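Local coordinates for salt-tolerant glutaminase (PDB 3AGD), which probably catalyses the hydrolysis of L-glutamine to L-glutamate and ammonium, at residues A245-P256 with C295-L306. Sequence-based numbering, arbitrary orientation.
Sequences AAGQWLADVGIP and CRRLSEDFRLHL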
loop_
_atom_site.group_PDB
_atom_site.type_symbol
_atom_site.label_atom_id
_atom_site.label_comp_id
_atom_site.label_asym_id
_atom_site.label_seq_id
_atom_site.Cartn_x
_atom_site.Cartn_y
_atom_site.Cartn_z
ATOM N N ALA A 245 4.269 2.172 19.461
ATOM C CA ALA A 245 3.426 3.362 19.520
ATOM C C ALA A 245 2.029 2.941 19.980
ATOM O O ALA A 245 1.662 1.770 19.859
ATOM C CB ALA A 245 3.352 4.026 18.151
ATOM N N ALA A 246 1.258 3.888 20.509
ATOM C CA ALA A 246 -0.094 3.600 20.978
ATOM C C ALA A 246 -0.964 3.087 19.829
ATOM O O ALA A 246 -0.822 3.531 18.686
ATOM C CB ALA A 246 -0.713 4.856 21.585
ATOM N N GLY A 247 -1.867 2.158 20.139
ATOM C CA GLY A 247 -2.736 1.592 19.117
ATOM C C GLY A 247 -1.942 0.697 18.179
ATOM O O GLY A 247 -1.026 0.004 18.612
ATOM N N GLN A 248 -2.291 0.700 16.897
ATOM C CA GLN A 248 -1.570 -0.104 15.912
ATOM C C GLN A 248 -1.373 0.833 14.726
ATOM O O GLN A 248 -2.319 1.140 14.004
ATOM C CB GLN A 248 -2.398 -1.324 15.514
ATOM C CG GLN A 248 -1.582 -2.541 15.091
ATOM C CD GLN A 248 -1.255 -2.561 13.616
ATOM O OE1 GLN A 248 -2.030 -2.076 12.790
ATOM N NE2 GLN A 248 -0.113 -3.143 13.271
ATOM N N TRP A 249 -0.131 1.278 14.546
ATOM C CA TRP A 249 0.240 2.237 13.512
ATOM C C TRP A 249 -0.259 2.007 12.088
ATOM O O TRP A 249 -0.848 2.904 11.493
ATOM C CB TRP A 249 1.762 2.411 13.504
ATOM C CG TRP A 249 2.199 3.659 12.811
ATOM C CD1 TRP A 249 2.638 3.778 11.521
ATOM C CD2 TRP A 249 2.232 4.977 13.370
ATOM N NE1 TRP A 249 2.945 5.091 11.247
ATOM C CE2 TRP A 249 2.706 5.847 12.364
ATOM C CE3 TRP A 249 1.907 5.507 14.628
ATOM C CZ2 TRP A 249 2.863 7.220 12.576
ATOM C CZ3 TRP A 249 2.065 6.876 14.837
ATOM C CH2 TRP A 249 2.539 7.714 13.815
ATOM N N LEU A 250 -0.020 0.826 11.534
ATOM C CA LEU A 250 -0.465 0.548 10.175
ATOM C C LEU A 250 -1.969 0.781 10.029
ATOM O O LEU A 250 -2.408 1.466 9.107
ATOM C CB LEU A 250 -0.095 -0.889 9.783
ATOM C CG LEU A 250 -0.454 -1.457 8.402
ATOM C CD1 LEU A 250 -1.826 -2.073 8.451
ATOM C CD2 LEU A 250 -0.381 -0.370 7.330
ATOM N N ALA A 251 -2.758 0.239 10.950
ATOM C CA ALA A 251 -4.211 0.395 10.883
ATOM C C ALA A 251 -4.700 1.816 11.150
ATOM O O ALA A 251 -5.509 2.351 10.387
ATOM C CB ALA A 251 -4.894 -0.570 11.857
ATOM N N ASP A 252 -4.217 2.427 12.228
ATOM C CA ASP A 252 -4.651 3.774 12.586
ATOM C C ASP A 252 -4.114 4.900 11.707
ATOM O O ASP A 252 -4.845 5.830 11.374
ATOM C CB ASP A 252 -4.282 4.097 14.041
ATOM C CG ASP A 252 -4.794 3.066 15.026
ATOM O OD1 ASP A 252 -5.863 2.468 14.787
ATOM O OD2 ASP A 252 -4.126 2.862 16.058
ATOM N N VAL A 253 -2.839 4.823 11.335
ATOM C CA VAL A 253 -2.220 5.883 10.548
ATOM C C VAL A 253 -1.956 5.477 9.101
ATOM O O VAL A 253 -2.265 6.228 8.170
ATOM C CB VAL A 253 -0.892 6.338 11.219
ATOM C CG1 VAL A 253 -0.415 7.645 10.622
ATOM C CG2 VAL A 253 -1.102 6.493 12.718
ATOM N N GLY A 254 -1.378 4.295 8.915
ATOM C CA GLY A 254 -1.106 3.819 7.572
ATOM C C GLY A 254 0.045 4.504 6.858
ATOM O O GLY A 254 0.126 4.458 5.627
ATOM N N ILE A 255 0.935 5.136 7.614
ATOM C CA ILE A 255 2.084 5.818 7.024
ATOM C C ILE A 255 3.387 5.230 7.559
ATOM O O ILE A 255 3.769 5.491 8.698
ATOM C CB ILE A 255 2.065 7.336 7.332
ATOM C CG1 ILE A 255 0.821 7.979 6.717
ATOM C CG2 ILE A 255 3.318 8.006 6.753
ATOM C CD1 ILE A 255 0.693 9.470 7.012
ATOM N N PRO A 256 4.078 4.413 6.747
ATOM C CA PRO A 256 5.339 3.812 7.194
ATOM C C PRO A 256 6.211 4.904 7.818
ATOM O O PRO A 256 6.476 5.921 7.182
ATOM C CB PRO A 256 5.924 3.256 5.902
ATOM C CG PRO A 256 4.689 2.849 5.126
ATOM C CD PRO A 256 3.756 4.019 5.360
ATOM N N CYS A 295 1.930 13.167 12.317
ATOM C CA CYS A 295 1.725 12.112 11.326
ATOM C C CYS A 295 0.284 11.589 11.383
ATOM O O CYS A 295 -0.311 11.279 10.346
ATOM C CB CYS A 295 2.718 10.966 11.548
ATOM S SG CYS A 295 4.430 11.375 11.086
ATOM N N ARG A 296 -0.277 11.499 12.588
ATOM C CA ARG A 296 -1.655 11.039 12.750
ATOM C C ARG A 296 -2.599 12.045 12.092
ATOM O O ARG A 296 -3.561 11.662 11.430
ATOM C CB ARG A 296 -2.011 10.894 14.236
ATOM C CG ARG A 296 -1.258 9.777 14.964
ATOM C CD ARG A 296 -1.709 9.682 16.415
ATOM N NE ARG A 296 -0.896 8.768 17.217
ATOM C CZ ARG A 296 -0.963 7.439 17.165
ATOM N NH1 ARG A 296 -1.810 6.834 16.342
ATOM N NH2 ARG A 296 -0.184 6.713 17.955
ATOM N N ARG A 297 -2.313 13.334 12.267
ATOM C CA ARG A 297 -3.139 14.380 11.672
ATOM C C ARG A 297 -2.998 14.421 10.149
ATOM O O ARG A 297 -3.974 14.658 9.442
ATOM C CB ARG A 297 -2.787 15.749 12.269
ATOM C CG ARG A 297 -3.419 16.021 13.631
ATOM C CD ARG A 297 -4.938 16.195 13.512
ATOM N NE ARG A 297 -5.322 17.446 12.852
ATOM C CZ ARG A 297 -5.387 18.629 13.460
ATOM N NH1 ARG A 297 -5.096 18.734 14.751
ATOM N NH2 ARG A 297 -5.738 19.713 12.777
ATOM N N LEU A 298 -1.789 14.197 9.639
ATOM C CA LEU A 298 -1.584 14.204 8.193
ATOM C C LEU A 298 -2.403 13.080 7.566
ATOM O O LEU A 298 -3.037 13.261 6.529
ATOM C CB LEU A 298 -0.105 14.010 7.854
ATOM C CG LEU A 298 0.838 15.188 8.101
ATOM C CD1 LEU A 298 2.267 14.771 7.793
ATOM C CD2 LEU A 298 0.430 16.360 7.227
ATOM N N SER A 299 -2.385 11.919 8.212
ATOM C CA SER A 299 -3.129 10.762 7.734
ATOM C C SER A 299 -4.637 11.025 7.747
ATOM O O SER A 299 -5.336 10.729 6.772
ATOM C CB SER A 299 -2.814 9.537 8.599
ATOM O OG SER A 299 -3.749 8.494 8.366
ATOM N N GLU A 300 -5.135 11.588 8.845
ATOM C CA GLU A 300 -6.561 11.868 8.959
ATOM C C GLU A 300 -7.067 13.047 8.129
ATOM O O GLU A 300 -8.091 12.934 7.456
ATOM C CB GLU A 300 -6.954 12.096 10.419
ATOM C CG GLU A 300 -8.431 12.430 10.579
ATOM C CD GLU A 300 -8.859 12.556 12.024
ATOM O OE1 GLU A 300 -8.226 13.337 12.769
ATOM O OE2 GLU A 300 -9.835 11.875 12.412
ATOM N N ASP A 301 -6.361 14.174 8.180
ATOM C CA ASP A 301 -6.780 15.362 7.444
ATOM C C ASP A 301 -6.724 15.206 5.931
ATOM O O ASP A 301 -7.582 15.716 5.216
ATOM C CB ASP A 301 -5.932 16.568 7.850
ATOM C CG ASP A 301 -6.147 16.966 9.290
ATOM O OD1 ASP A 301 -7.222 16.631 9.830
ATOM O OD2 ASP A 301 -5.256 17.623 9.875
ATOM N N PHE A 302 -5.708 14.508 5.444
ATOM C CA PHE A 302 -5.549 14.305 4.014
ATOM C C PHE A 302 -6.031 12.924 3.583
ATOM O O PHE A 302 -5.950 12.569 2.406
ATOM C CB PHE A 302 -4.075 14.490 3.636
ATOM C CG PHE A 302 -3.602 15.918 3.708
ATOM C CD1 PHE A 302 -2.299 16.213 4.104
ATOM C CD2 PHE A 302 -4.441 16.966 3.335
ATOM C CE1 PHE A 302 -1.836 17.534 4.126
ATOM C CE2 PHE A 302 -3.987 18.293 3.352
ATOM C CZ PHE A 302 -2.684 18.574 3.747
ATOM N N ARG A 303 -6.548 12.159 4.539
ATOM C CA ARG A 303 -7.024 10.803 4.279
ATOM C C ARG A 303 -5.974 10.002 3.516
ATOM O O ARG A 303 -6.245 9.422 2.462
ATOM C CB ARG A 303 -8.343 10.836 3.508
ATOM C CG ARG A 303 -9.465 11.502 4.284
ATOM C CD ARG A 303 -9.818 10.713 5.538
ATOM N NE ARG A 303 -10.630 11.496 6.467
ATOM C CZ ARG A 303 -11.358 10.973 7.450
ATOM N NH1 ARG A 303 -12.063 11.763 8.252
ATOM N NH2 ARG A 303 -11.394 9.660 7.624
ATOM N N LEU A 304 -4.765 9.996 4.067
ATOM C CA LEU A 304 -3.642 9.273 3.496
ATOM C C LEU A 304 -3.527 7.938 4.231
ATOM O O LEU A 304 -3.730 7.866 5.444
ATOM C CB LEU A 304 -2.354 10.085 3.662
ATOM C CG LEU A 304 -2.246 11.329 2.776
ATOM C CD1 LEU A 304 -1.041 12.163 3.171
ATOM C CD2 LEU A 304 -2.127 10.895 1.321
ATOM N N HIS A 305 -3.208 6.880 3.497
ATOM C CA HIS A 305 -3.091 5.569 4.103
ATOM C C HIS A 305 -2.517 4.588 3.098
ATOM O O HIS A 305 -2.846 4.633 1.918
ATOM C CB HIS A 305 -4.467 5.087 4.566
ATOM C CG HIS A 305 -4.411 3.960 5.549
ATOM N ND1 HIS A 305 -3.960 2.704 5.216
ATOM C CD2 HIS A 305 -4.722 3.913 6.867
ATOM C CE1 HIS A 305 -3.991 1.929 6.286
ATOM N NE2 HIS A 305 -4.450 2.638 7.302
ATOM N N LEU A 306 -1.663 3.699 3.583
ATOM C CA LEU A 306 -1.025 2.696 2.746
ATOM C C LEU A 306 -2.034 1.815 2.010
ATOM O O LEU A 306 -1.719 1.245 0.970
ATOM C CB LEU A 306 -0.123 1.812 3.613
ATOM C CG LEU A 306 0.741 0.779 2.892
ATOM C CD1 LEU A 306 1.777 1.494 2.032
ATOM C CD2 LEU A 306 1.429 -0.116 3.912
HETATM O O HOH W 1 1.698 7.144 20.299
HETATM O O HOH W 2 -1.535 3.810 16.030
HETATM O O HOH W 3 -4.594 9.203 12.129
HETATM O O HOH W 4 -5.715 7.895 9.937
#
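Arg296 lays one face of its guanidinium over the rim of the Trp249 indole, with CZ3 of Trp249 3.8 Å from NH2 of Arg296 and the two planes 64° apart, so the groups meet obliquely and not as a parallel stack. In this glutaminase domain, of the beta-lactamase clan, the contact joins the short helix 249-252, which leads into the edge strand 257-259 of the antiparallel sheet, to the end of helix 289-301. An extended chain from CG to NE carries the guanidinium to the 245-247 loop, where NH2 donates a weak hydrogen bond to Ala246 O (3.3 Å). Two waters lie in the guanidinium plane; one of them also donates to Asp252 OD2 and Ala246 O, linking the charges of Arg296 and Asp252 without direct contact. Val253 reaches both flat groups: its CG2 sits over the centre of the indole and meets Arg296 NH1 at 3.7 Å, while CG1, anti to the backbone N (chi1 -166°), turns to Ser299 CB. Ser299 OG lies 2.7 Å from Val253 O and 3.0 Å from Leu304 O, so its single proton can go to either carbonyl, and accepts from a water that also donates to Asp252 O. Beyond the Schellman motif that closes helix 289-301, with Arg303 as its C-prime residue, the chain comes back to 245-256. Leu306 N donates a hydrogen bond to Gly254 O, and Leu306 CD2 packs on Leu250 CD2, beside Thr238 of helix 227-240. The His305 ring is held at both nitrogens: ND1 accepts from Met307 N, and NE2 donates to Ala251 O at 3.3 Å, from above that carbonyl's plane. Against one face of this imidazole rests Gly254 CA, 3.5 Å from the ring centroid and 9° off its normal, a CH-pi contact.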